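Local coordinates for protein UDP-glucose 6-dehydrogenase (Pyrobaculum islandicum, PDB 3VTF) that probably catalyses the NAD+-dependent oxidation of UDP-glucose to UDP-glucuronate, consuming two NAD+ for each sugar nucleotide, at residues S25-G30 with D99-A104; S90-V95 with A124-R129; A291-G296 with I305-L310; G337-A342 with E402-A407; V371-A376 with T408-Y413. All coordinates share one frame; numbering follows the deposited sequence.

Interaction 1: residues S25-G30 with D99-A104; sequences SVLGLG and DATFIA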
# COMPACT_ATOMS: atom_id res chain seq x y z
N SER A 25 34.80 -7.32 5.93
CA SER A 25 35.18 -6.08 5.24
C SER A 25 33.95 -5.39 4.63
O SER A 25 32.96 -6.06 4.33
CB SER A 25 36.30 -6.35 4.19
OG SER A 25 36.08 -7.53 3.45
N VAL A 26 34.01 -4.08 4.45
CA VAL A 26 32.95 -3.35 3.77
C VAL A 26 33.58 -2.48 2.68
O VAL A 26 34.56 -1.74 2.97
CB VAL A 26 32.23 -2.40 4.75
CG1 VAL A 26 31.13 -1.66 4.01
CG2 VAL A 26 31.67 -3.23 5.92
N LEU A 27 33.08 -2.60 1.43
CA LEU A 27 33.57 -1.75 0.30
C LEU A 27 32.48 -0.78 -0.06
O LEU A 27 31.37 -1.18 -0.45
CB LEU A 27 33.90 -2.62 -0.93
CG LEU A 27 34.97 -3.68 -0.66
CD1 LEU A 27 35.25 -4.36 -2.02
CD2 LEU A 27 36.26 -2.99 -0.13
N GLY A 28 32.78 0.51 0.05
CA GLY A 28 31.82 1.53 -0.27
C GLY A 28 31.35 2.10 1.06
O GLY A 28 30.64 1.44 1.83
N LEU A 29 31.72 3.33 1.31
CA LEU A 29 31.43 3.92 2.61
C LEU A 29 30.51 5.13 2.49
O LEU A 29 30.79 6.11 3.13
CB LEU A 29 32.72 4.25 3.39
CG LEU A 29 33.62 3.02 3.71
CD1 LEU A 29 35.04 3.41 4.22
CD2 LEU A 29 32.94 2.04 4.68
N GLY A 30 29.40 5.02 1.71
CA GLY A 30 28.29 5.98 1.77
C GLY A 30 27.59 5.72 3.12
O GLY A 30 28.07 4.98 4.02
N ASP A 99 36.94 -12.55 6.10
CA ASP A 99 36.32 -13.76 5.58
C ASP A 99 35.02 -13.50 4.83
O ASP A 99 34.56 -14.36 4.09
CB ASP A 99 36.02 -14.68 6.70
CG ASP A 99 37.32 -15.29 7.28
OD1 ASP A 99 38.23 -15.58 6.48
OD2 ASP A 99 37.37 -15.44 8.50
N ALA A 100 34.43 -12.30 5.00
CA ALA A 100 33.30 -11.91 4.15
C ALA A 100 33.35 -10.43 3.85
O ALA A 100 33.85 -9.64 4.69
CB ALA A 100 31.99 -12.24 4.93
N THR A 101 32.94 -10.04 2.64
CA THR A 101 33.04 -8.62 2.22
C THR A 101 31.60 -8.17 1.87
O THR A 101 30.92 -8.83 1.05
CB THR A 101 33.89 -8.47 0.96
OG1 THR A 101 35.23 -8.84 1.30
CG2 THR A 101 33.90 -6.96 0.39
N PHE A 102 31.12 -7.11 2.55
CA PHE A 102 29.85 -6.48 2.16
C PHE A 102 30.08 -5.45 1.06
O PHE A 102 30.78 -4.43 1.25
CB PHE A 102 29.25 -5.79 3.41
CG PHE A 102 28.78 -6.84 4.42
CD1 PHE A 102 27.44 -7.18 4.48
CD2 PHE A 102 29.69 -7.47 5.27
CE1 PHE A 102 27.01 -8.16 5.34
CE2 PHE A 102 29.25 -8.47 6.14
CZ PHE A 102 27.93 -8.81 6.18
N ILE A 103 29.47 -5.66 -0.10
CA ILE A 103 29.62 -4.65 -1.14
C ILE A 103 28.48 -3.68 -0.93
O ILE A 103 27.27 -4.06 -1.03
CB ILE A 103 29.54 -5.30 -2.54
CG1 ILE A 103 30.75 -6.25 -2.73
CG2 ILE A 103 29.38 -4.24 -3.67
CD1 ILE A 103 30.59 -7.08 -4.03
N ALA A 104 28.85 -2.41 -0.75
CA ALA A 104 27.85 -1.38 -0.45
C ALA A 104 28.05 -0.16 -1.31
O ALA A 104 27.69 0.93 -0.90
CB ALA A 104 27.88 -0.97 1.06
O HOH W 1 27.51 2.90 1.14

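Interaction 2: residues S90-V95 with A124-R129; sequences SAEEAV and ARAVGR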
# COMPACT_ATOMS: atom_id res chain seq x y z
N SER A 90 43.69 -0.50 0.35
CA SER A 90 43.10 -0.84 -0.96
C SER A 90 41.93 -1.81 -0.74
O SER A 90 41.86 -2.40 0.31
CB SER A 90 44.14 -1.50 -1.91
OG SER A 90 44.42 -2.78 -1.47
N ALA A 91 41.05 -1.89 -1.72
CA ALA A 91 39.89 -2.86 -1.60
C ALA A 91 40.44 -4.24 -1.42
O ALA A 91 40.04 -4.98 -0.51
CB ALA A 91 39.02 -2.79 -2.86
N GLU A 92 41.45 -4.59 -2.23
CA GLU A 92 41.99 -5.98 -2.19
C GLU A 92 42.58 -6.35 -0.86
O GLU A 92 42.41 -7.49 -0.36
CB GLU A 92 43.05 -6.16 -3.28
CG GLU A 92 42.51 -6.08 -4.69
CD GLU A 92 42.32 -4.66 -5.25
OE1 GLU A 92 42.50 -3.58 -4.56
OE2 GLU A 92 41.94 -4.59 -6.44
N GLU A 93 43.26 -5.40 -0.22
CA GLU A 93 43.81 -5.73 1.10
C GLU A 93 42.69 -5.86 2.15
O GLU A 93 42.87 -6.65 3.08
CB GLU A 93 44.77 -4.65 1.59
CG GLU A 93 46.08 -4.53 0.79
CD GLU A 93 46.72 -3.16 1.04
OE1 GLU A 93 47.03 -2.85 2.23
OE2 GLU A 93 46.80 -2.36 0.09
N ALA A 94 41.62 -5.04 2.06
CA ALA A 94 40.47 -5.21 3.02
C ALA A 94 39.92 -6.62 2.89
O ALA A 94 39.73 -7.35 3.87
CB ALA A 94 39.38 -4.21 2.73
N VAL A 95 39.68 -7.02 1.64
CA VAL A 95 39.15 -8.36 1.37
C VAL A 95 40.08 -9.46 1.93
O VAL A 95 39.62 -10.46 2.58
CB VAL A 95 38.95 -8.53 -0.14
CG1 VAL A 95 38.48 -9.93 -0.45
CG2 VAL A 95 37.89 -7.51 -0.62
N ALA A 124 33.23 -6.16 -7.15
CA ALA A 124 33.21 -7.65 -7.12
C ALA A 124 34.63 -8.12 -7.67
O ALA A 124 35.18 -9.12 -7.21
CB ALA A 124 32.14 -8.21 -8.06
N ARG A 125 35.16 -7.41 -8.65
CA ARG A 125 36.49 -7.84 -9.22
C ARG A 125 37.54 -7.64 -8.15
O ARG A 125 38.47 -8.45 -7.99
CB ARG A 125 36.82 -7.01 -10.48
CG ARG A 125 35.94 -7.44 -11.65
CD ARG A 125 36.44 -6.98 -13.06
NE ARG A 125 35.43 -7.39 -14.07
CZ ARG A 125 35.32 -8.63 -14.55
NH1 ARG A 125 36.19 -9.54 -14.17
NH2 ARG A 125 34.36 -9.00 -15.38
N ALA A 126 37.41 -6.54 -7.37
CA ALA A 126 38.36 -6.36 -6.27
C ALA A 126 38.28 -7.45 -5.24
O ALA A 126 39.30 -7.90 -4.69
CB ALA A 126 38.24 -4.98 -5.61
N VAL A 127 37.05 -7.88 -4.95
CA VAL A 127 36.83 -8.95 -4.06
C VAL A 127 37.50 -10.20 -4.62
O VAL A 127 38.20 -10.89 -3.84
CB VAL A 127 35.32 -9.19 -3.79
CG1 VAL A 127 35.16 -10.47 -3.00
CG2 VAL A 127 34.73 -7.99 -2.92
N GLY A 128 37.29 -10.47 -5.92
CA GLY A 128 37.93 -11.67 -6.55
C GLY A 128 39.49 -11.61 -6.39
O GLY A 128 40.12 -12.55 -6.02
N ARG A 129 40.07 -10.45 -6.60
CA ARG A 129 41.58 -10.31 -6.40
C ARG A 129 41.98 -10.54 -4.95
O ARG A 129 42.97 -11.20 -4.63
CB ARG A 129 41.93 -8.93 -6.90
CG ARG A 129 41.91 -8.88 -8.42
CD ARG A 129 42.65 -7.66 -8.96
NE ARG A 129 41.93 -6.46 -8.59
CZ ARG A 129 40.98 -5.86 -9.32
NH1 ARG A 129 40.65 -6.28 -10.51
NH2 ARG A 129 40.38 -4.77 -8.86

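Interaction 3: residues A291-G296 with I305-L310; sequences AFIRFG and ISKAVL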
# COMPACT_ATOMS: atom_id res chain seq x y z
N ALA A 291 14.56 2.07 -11.97
CA ALA A 291 15.28 0.77 -12.25
C ALA A 291 14.34 -0.39 -12.29
O ALA A 291 14.48 -1.35 -13.10
CB ALA A 291 16.47 0.54 -11.24
N PHE A 292 13.34 -0.39 -11.38
CA PHE A 292 12.38 -1.51 -11.36
C PHE A 292 11.55 -1.55 -12.60
O PHE A 292 11.31 -2.62 -13.21
CB PHE A 292 11.47 -1.35 -10.09
CG PHE A 292 10.63 -2.52 -9.79
CD1 PHE A 292 11.22 -3.77 -9.49
CD2 PHE A 292 9.23 -2.41 -9.67
CE1 PHE A 292 10.43 -4.89 -9.15
CE2 PHE A 292 8.43 -3.52 -9.38
CZ PHE A 292 9.05 -4.78 -9.08
N ILE A 293 11.13 -0.36 -13.05
CA ILE A 293 10.33 -0.30 -14.28
C ILE A 293 11.20 -0.84 -15.47
O ILE A 293 10.70 -1.62 -16.28
CB ILE A 293 9.95 1.19 -14.55
CG1 ILE A 293 8.85 1.64 -13.56
CG2 ILE A 293 9.33 1.36 -15.96
CD1 ILE A 293 8.72 3.21 -13.46
N ARG A 294 12.42 -0.31 -15.58
CA ARG A 294 13.34 -0.65 -16.72
C ARG A 294 13.69 -2.15 -16.69
O ARG A 294 13.75 -2.80 -17.72
CB ARG A 294 14.60 0.14 -16.64
CG ARG A 294 14.37 1.64 -16.94
CD ARG A 294 13.90 1.86 -18.40
NE ARG A 294 13.75 3.31 -18.61
CZ ARG A 294 12.60 3.92 -18.77
NH1 ARG A 294 11.47 3.24 -18.81
NH2 ARG A 294 12.58 5.24 -18.90
N PHE A 295 13.89 -2.68 -15.49
CA PHE A 295 14.17 -4.12 -15.35
C PHE A 295 12.97 -4.94 -15.81
O PHE A 295 13.12 -5.88 -16.60
CB PHE A 295 14.52 -4.45 -13.84
CG PHE A 295 14.86 -5.91 -13.62
CD1 PHE A 295 15.99 -6.47 -14.23
CD2 PHE A 295 14.04 -6.72 -12.88
CE1 PHE A 295 16.35 -7.82 -14.02
CE2 PHE A 295 14.35 -8.06 -12.69
CZ PHE A 295 15.51 -8.62 -13.25
N GLY A 296 11.74 -4.61 -15.34
CA GLY A 296 10.56 -5.35 -15.79
C GLY A 296 10.39 -5.19 -17.34
O GLY A 296 10.07 -6.16 -18.06
N ILE A 305 1.63 -0.13 -12.88
CA ILE A 305 1.51 0.61 -11.58
C ILE A 305 2.75 1.35 -11.24
O ILE A 305 2.71 2.54 -10.87
CB ILE A 305 1.13 -0.40 -10.44
CG1 ILE A 305 -0.24 -1.04 -10.81
CG2 ILE A 305 1.02 0.33 -9.09
CD1 ILE A 305 -0.67 -2.23 -9.85
N SER A 306 3.90 0.68 -11.35
CA SER A 306 5.15 1.35 -11.03
C SER A 306 5.36 2.60 -11.87
O SER A 306 5.86 3.60 -11.38
CB SER A 306 6.35 0.33 -11.23
OG SER A 306 6.11 -0.80 -10.45
N LYS A 307 5.01 2.53 -13.18
CA LYS A 307 5.10 3.78 -14.03
C LYS A 307 4.13 4.87 -13.52
O LYS A 307 4.49 6.03 -13.47
CB LYS A 307 4.74 3.42 -15.51
CG LYS A 307 5.93 2.60 -16.18
CD LYS A 307 5.79 2.56 -17.73
CE LYS A 307 4.42 2.08 -18.13
NZ LYS A 307 4.24 1.81 -19.60
N ALA A 308 2.95 4.48 -13.11
CA ALA A 308 1.98 5.48 -12.57
C ALA A 308 2.50 6.14 -11.35
O ALA A 308 2.38 7.42 -11.19
CB ALA A 308 0.56 4.89 -12.38
N VAL A 309 3.22 5.33 -10.53
CA VAL A 309 3.82 5.88 -9.32
C VAL A 309 4.73 7.01 -9.64
O VAL A 309 4.75 8.07 -8.96
CB VAL A 309 4.62 4.74 -8.57
CG1 VAL A 309 5.41 5.35 -7.46
CG2 VAL A 309 3.58 3.76 -8.06
N LEU A 310 5.58 6.79 -10.65
CA LEU A 310 6.54 7.83 -11.04
C LEU A 310 5.87 9.00 -11.78
O LEU A 310 6.30 10.15 -11.62
CB LEU A 310 7.65 7.26 -11.97
CG LEU A 310 8.97 6.82 -11.36
CD1 LEU A 310 10.05 6.56 -12.45
CD2 LEU A 310 9.50 7.81 -10.30

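Interaction 4: residues G337-A342 with E402-A407; sequences GVLGLA and EGVIIA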
# COMPACT_ATOMS: atom_id res chain seq x y z
N GLY A 337 10.20 32.42 -2.42
CA GLY A 337 11.10 31.62 -1.60
C GLY A 337 10.81 30.12 -1.65
O GLY A 337 9.66 29.67 -1.86
N VAL A 338 11.84 29.33 -1.35
CA VAL A 338 11.64 27.94 -1.12
C VAL A 338 12.17 27.68 0.24
O VAL A 338 13.37 27.84 0.46
CB VAL A 338 12.40 27.06 -2.16
CG1 VAL A 338 12.28 25.58 -1.83
CG2 VAL A 338 11.99 27.44 -3.57
N LEU A 339 11.30 27.17 1.13
CA LEU A 339 11.65 26.71 2.45
C LEU A 339 11.95 25.22 2.43
O LEU A 339 11.00 24.42 2.37
CB LEU A 339 10.56 27.00 3.50
CG LEU A 339 10.44 28.49 3.89
CD1 LEU A 339 9.21 28.76 4.79
CD2 LEU A 339 11.75 28.96 4.53
N GLY A 340 13.24 24.85 2.47
CA GLY A 340 13.58 23.42 2.57
C GLY A 340 14.26 22.97 1.25
O GLY A 340 13.69 23.12 0.19
N LEU A 341 15.51 22.47 1.35
CA LEU A 341 16.23 22.02 0.20
C LEU A 341 16.68 20.58 0.44
O LEU A 341 16.91 19.86 -0.52
CB LEU A 341 17.46 22.90 -0.01
CG LEU A 341 17.14 24.34 -0.37
CD1 LEU A 341 18.39 25.22 -0.34
CD2 LEU A 341 16.44 24.47 -1.73
N ALA A 342 16.96 20.19 1.70
CA ALA A 342 17.27 18.78 2.00
C ALA A 342 16.10 17.91 1.52
O ALA A 342 14.96 18.34 1.55
CB ALA A 342 17.46 18.56 3.49
N GLU A 402 7.22 37.53 -1.91
CA GLU A 402 5.75 37.63 -2.04
C GLU A 402 5.06 36.26 -1.82
O GLU A 402 4.03 36.14 -1.12
CB GLU A 402 5.41 38.16 -3.42
CG GLU A 402 6.39 39.26 -3.84
CD GLU A 402 6.16 39.74 -5.25
OE1 GLU A 402 4.96 39.79 -5.66
OE2 GLU A 402 7.15 40.02 -5.95
N GLY A 403 5.68 35.21 -2.38
CA GLY A 403 5.12 33.84 -2.34
C GLY A 403 6.18 32.84 -1.89
O GLY A 403 7.39 33.06 -1.99
N VAL A 404 5.75 31.75 -1.31
CA VAL A 404 6.71 30.79 -0.81
C VAL A 404 6.17 29.34 -1.04
O VAL A 404 4.96 29.07 -1.01
CB VAL A 404 7.10 31.07 0.68
CG1 VAL A 404 5.95 30.71 1.59
CG2 VAL A 404 8.26 30.21 1.13
N ILE A 405 7.08 28.41 -1.26
CA ILE A 405 6.71 27.00 -1.35
C ILE A 405 7.50 26.32 -0.29
O ILE A 405 8.75 26.48 -0.26
CB ILE A 405 7.08 26.40 -2.76
CG1 ILE A 405 6.18 26.98 -3.84
CG2 ILE A 405 6.94 24.87 -2.72
CD1 ILE A 405 6.57 26.72 -5.33
N ILE A 406 6.80 25.60 0.57
CA ILE A 406 7.38 24.84 1.65
C ILE A 406 7.70 23.45 1.09
O ILE A 406 6.78 22.73 0.73
CB ILE A 406 6.41 24.69 2.82
CG1 ILE A 406 5.93 26.11 3.36
CG2 ILE A 406 7.05 23.85 3.96
CD1 ILE A 406 4.95 25.96 4.56
N ALA A 407 8.99 23.07 1.04
CA ALA A 407 9.40 21.84 0.36
C ALA A 407 10.01 20.79 1.29
O ALA A 407 10.08 19.62 0.93
CB ALA A 407 10.38 22.19 -0.82

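Interaction 5: residues V371-A376 with T408-Y413; sequences VHDPMA and TAWPQY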
# COMPACT_ATOMS: atom_id res chain seq x y z
N VAL A 371 16.15 30.90 -1.18
CA VAL A 371 16.04 29.59 -0.56
C VAL A 371 16.58 29.58 0.86
O VAL A 371 17.42 30.39 1.21
CB VAL A 371 16.77 28.51 -1.38
CG1 VAL A 371 16.29 28.50 -2.81
CG2 VAL A 371 18.27 28.69 -1.30
N HIS A 372 16.08 28.68 1.68
CA HIS A 372 16.64 28.40 2.98
C HIS A 372 16.60 26.94 3.30
O HIS A 372 15.69 26.24 2.87
CB HIS A 372 15.91 29.16 4.08
CG HIS A 372 16.30 28.74 5.47
ND1 HIS A 372 15.66 27.80 6.14
CD2 HIS A 372 17.33 29.17 6.29
CE1 HIS A 372 16.23 27.63 7.33
NE2 HIS A 372 17.25 28.47 7.42
N ASP A 373 17.56 26.46 4.07
CA ASP A 373 17.46 25.16 4.72
C ASP A 373 18.27 25.21 6.00
O ASP A 373 19.31 25.82 6.02
CB ASP A 373 17.99 24.04 3.82
CG ASP A 373 17.69 22.66 4.35
OD1 ASP A 373 16.66 22.09 3.97
OD2 ASP A 373 18.46 22.16 5.16
N PRO A 374 17.85 24.56 7.07
CA PRO A 374 18.73 24.66 8.24
C PRO A 374 20.09 23.95 8.08
O PRO A 374 21.01 24.29 8.83
CB PRO A 374 17.93 23.93 9.34
CG PRO A 374 16.46 24.09 8.88
CD PRO A 374 16.61 23.83 7.37
N MET A 375 20.21 22.93 7.20
CA MET A 375 21.50 22.24 7.04
C MET A 375 22.03 22.17 5.61
O MET A 375 23.23 22.14 5.41
CB MET A 375 21.44 20.85 7.60
CG MET A 375 21.18 20.80 9.08
SD MET A 375 21.15 19.08 9.55
CE MET A 375 22.94 18.75 9.50
N ALA A 376 21.18 22.15 4.60
CA ALA A 376 21.65 21.65 3.29
C ALA A 376 22.11 22.75 2.35
O ALA A 376 22.23 22.52 1.16
CB ALA A 376 20.51 20.80 2.64
N THR A 408 10.35 21.15 2.54
CA THR A 408 10.78 20.16 3.52
C THR A 408 10.27 20.64 4.90
O THR A 408 10.42 21.78 5.24
CB THR A 408 12.31 20.15 3.64
OG1 THR A 408 12.91 20.06 2.35
CG2 THR A 408 12.82 18.96 4.52
N ALA A 409 9.57 19.80 5.60
CA ALA A 409 8.92 20.20 6.87
C ALA A 409 9.97 20.15 7.99
O ALA A 409 9.90 19.31 8.85
CB ALA A 409 7.77 19.27 7.20
N TRP A 410 10.97 21.04 7.95
CA TRP A 410 11.92 21.16 9.10
C TRP A 410 11.06 21.61 10.32
O TRP A 410 10.27 22.51 10.14
CB TRP A 410 12.95 22.23 8.79
CG TRP A 410 14.01 21.69 7.87
CD1 TRP A 410 14.09 21.77 6.47
CD2 TRP A 410 15.19 20.94 8.30
NE1 TRP A 410 15.20 21.13 6.03
CE2 TRP A 410 15.92 20.60 7.10
CE3 TRP A 410 15.71 20.58 9.55
CZ2 TRP A 410 17.14 19.90 7.15
CZ3 TRP A 410 16.94 19.89 9.60
CH2 TRP A 410 17.63 19.56 8.42
N PRO A 411 11.24 20.99 11.52
CA PRO A 411 10.46 21.41 12.71
C PRO A 411 10.51 22.92 12.95
O PRO A 411 9.45 23.49 13.32
CB PRO A 411 11.09 20.58 13.86
CG PRO A 411 11.60 19.33 13.15
CD PRO A 411 12.14 19.86 11.84
N GLN A 412 11.65 23.59 12.68
CA GLN A 412 11.63 25.04 12.90
C GLN A 412 10.65 25.80 12.01
O GLN A 412 10.35 27.00 12.22
CB GLN A 412 13.03 25.64 12.76
CG GLN A 412 13.60 25.76 11.35
CD GLN A 412 15.13 25.99 11.39
OE1 GLN A 412 15.86 25.15 11.94
NE2 GLN A 412 15.61 27.10 10.82
N TYR A 413 10.19 25.18 10.94
CA TYR A 413 9.24 25.83 10.04
C TYR A 413 7.83 25.97 10.65
O TYR A 413 7.07 26.81 10.25
CB TYR A 413 9.21 25.18 8.65
CG TYR A 413 10.49 25.36 7.86
CD1 TYR A 413 11.46 26.27 8.25
CD2 TYR A 413 10.73 24.62 6.72
CE1 TYR A 413 12.61 26.43 7.53
CE2 TYR A 413 11.88 24.78 6.00
CZ TYR A 413 12.81 25.68 6.41
OH TYR A 413 13.94 25.82 5.68

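Interaction 1: residues S25-G30 with D99-A104
L27 leans over T101 on one face of the sheet, its CG 3.6 Å from T101 CG2 and its CD1 resting on the same methyl. T101 holds CG2 anti to its backbone N, with chi1 at -66°, which offers this methyl to L27. S25 OG stands between its own backbone N and carbonyl carbon (chi1 42°) and has its polar partner in T98 OG1. Helices 91-96 and 118-134 cover this face through A91, V95 and V127. On the opposite face V26 CG2 meets F102 CB at 4.3 Å, while the F102 ring presents its edge to S25 O and meets the ring of F40. The segments 25-30 and 99-104 carry the first and fourth strands of a Rossmann-type sheet, joined in parallel register from S25-T101 to L27-I103. Four backbone bonds tie them: S25 N to A100 O at 2.8 Å, F102 N to S25 O, L27 N to F102 O at 2.9 Å, and A104 N to L27 O. Past the strand comes the turn with G28 and G30 of a GxGxxG pattern, consistent with NAD binding; G28 has a positive phi (106°) and places its O 3.7 Å from A104 CB. Beyond it, one water donates to A104 O at 2.8 Å and weakly accepts from G30 N.

Interaction 2: residues S90-V95 with A124-R129
A91, which follows the N-cap residue S90, points its CB toward helix 118-134 and meets A126 CB at 3.6 Å; two such small side chains allow the helix axes to come within 7.9 Å at an angle of 55°. One residue on, E92 reaches across over A126 to R129. Its chain bends at chi2 (82°), laying CG beside R129 CB and bringing OE2 to the edge of the guanidinium group. That single oxygen takes both NE of R129 at 2.8 Å and NH2 of R129 at 2.9 Å, a side-on grip in the guanidinium plane, NE meeting the anti lone pair of OE2 and NH2 approaching nearly along its C-O axis. V95 closes the contact: its CG1 lies 3.5 Å from V127 O, and its CG2 touches V127 CG2 at 3.9 Å as the two valines cross nearly at right angles. The two helices lie on the same face of the Rossmann-type sheet. The chemistry is thus graded from apolar valines against the sheet to a salt bridge at the more exposed side, where R129 lies on the surface and its charge would be expected to favour an ionised E92.

Interaction 3: residues A291-G296 with I305-L310
I293 pushes its side chain between S306, K307 and L310, overlapping these three residues of helix 304-328. CG1, anti to the carbonyl carbon (chi1 -74°), lies 3.7 Å from S306 CB and carries CD1 forward until it meets S306 O at 3.6 Å and L310 CD1 at 3.7 Å. The other branch, CG2, touches K307 CG at 3.6 Å, the isoleucine and the aliphatic part of the lysine crossing at about a right angle. K307 then bends at chi3 (-52°) and sends its NZ to a salt bridge with E302. One residue earlier, F292 turns the edge of its ring to S306, with CD2 3.6 Å from OG in the ring plane. The two helices form an antiparallel hairpin in the central domain, their local axes at 149° and 9.6 Å apart, linked by a short connection. Helix 221-251 backs them, V233 touching both F292 and S306. The second subunit also reaches this place: its E244 accepts a hydrogen bond from S306 OG and its L248 packs on F292, making the hairpin part of the dimer interface. The contact between the segments is therefore almost wholly apolar, with one isoleucine at its centre, while the polar ends of S306 and K307 are satisfied by partners elsewhere; the buried hydroxyl in particular ties the hairpin to the neighbouring subunit.

Interaction 4: residues G337-A342 with E402-A407
V404 lays its CG2 against the bare backbone of G337, 3.3 Å from G337 O, where there is no side chain to hold it off. CG2 lies anti to the backbone N of V404, and this branch also bears on L339 CG at 3.9 Å, as L339 leans back over it. Beyond, L339 CD1 just reaches I406 CG1. Helix 394-400 covers L339 and V404, with P394, L397 and L398 against L339 and L398 also against V404. V338, on the other face, reaches A407 CB with CG1 at 4.0 Å, and helix 354-364 lies over V338 and I405. The paired strands 335-339 and 403-406 are the centre of the parallel Rossmann-like sheet of the UDP-binding domain, strand order 3-2-1-4-5-6. G337 N to G403 O (2.9 Å), I405 N to G337 O, L339 N to I405 O (3.0 Å) and A407 N to L339 O (2.8 Å) hold them in register. Where the strands end, G340 takes a positive phi (112°) and the small A407 methyl nestles against G340 O at 3.6 Å. A407 O accepts from the side chain of R427, a residue that binds UDP-glucose.

Interaction 5: residues V371-A376 with T408-Y413
An Asx turn at the end of strand 368-372 carries this contact, with D373, P374 and M375 set against W410 and H372 against Y413. D373 OD2 accepts from the backbone N of M375 and of A376, both at 2.8 Å, which fixes the carboxylate. Its OD1 takes W410 NE1 at 2.7 Å, a bent bond (131° at the hydrogen) reaching OD1 from above the carboxylate plane, which stands nearly perpendicular to the indole. P374 lies over one face of W410, its CD making a CH-pi contact with the five-membered ring, and M375 SD makes a Met-aromatic contact at the edge of the same indole, 3.7 Å from W410 CH2. This is the C-terminal end of the strands in the Rossmann-like sheet of the UDP-binding domain, where the loops after strands 368-372 and 403-406 come together; D373 OD1 also accepts from the backbone N of L341 and A342 in the loop after strand 335-339. H372, with CG anti to its backbone N (chi1 171°), directs its ND1 to Y413 OH at 2.7 Å; the rings meet rim to rim, with planes at 57°. Y413 itself carries W410 CB over its face. Q412 runs past P374 in the opposite sense, its OE1 3.3 Å from P374 CG, and its amide NE2 lies at the edge of the H372 ring, 3.6 Å from CE1.

Interactions 1 and 4 are matching buried cores, the same parallel pairing of first and fourth strands in the two nucleotide-binding domains, and lie on opposite sides of the chain's centre. Interaction 1 touches interaction 2, and interaction 4 touches interaction 5; these two companions are only partly buried, with R129 and Q412 at the surface. Interaction 2 adds the helices that flank the strands of interaction 1 and trades backbone bonds for alanines, valines and a salt bridge. Interaction 5 gathers loops at the end of the sheet of interaction 4, joined where T408 OG1 meets A342 O; its chemistry is aromatic and polar. Interaction 3 stands apart in the central domain, buried and apolar, and alone borders the second subunit.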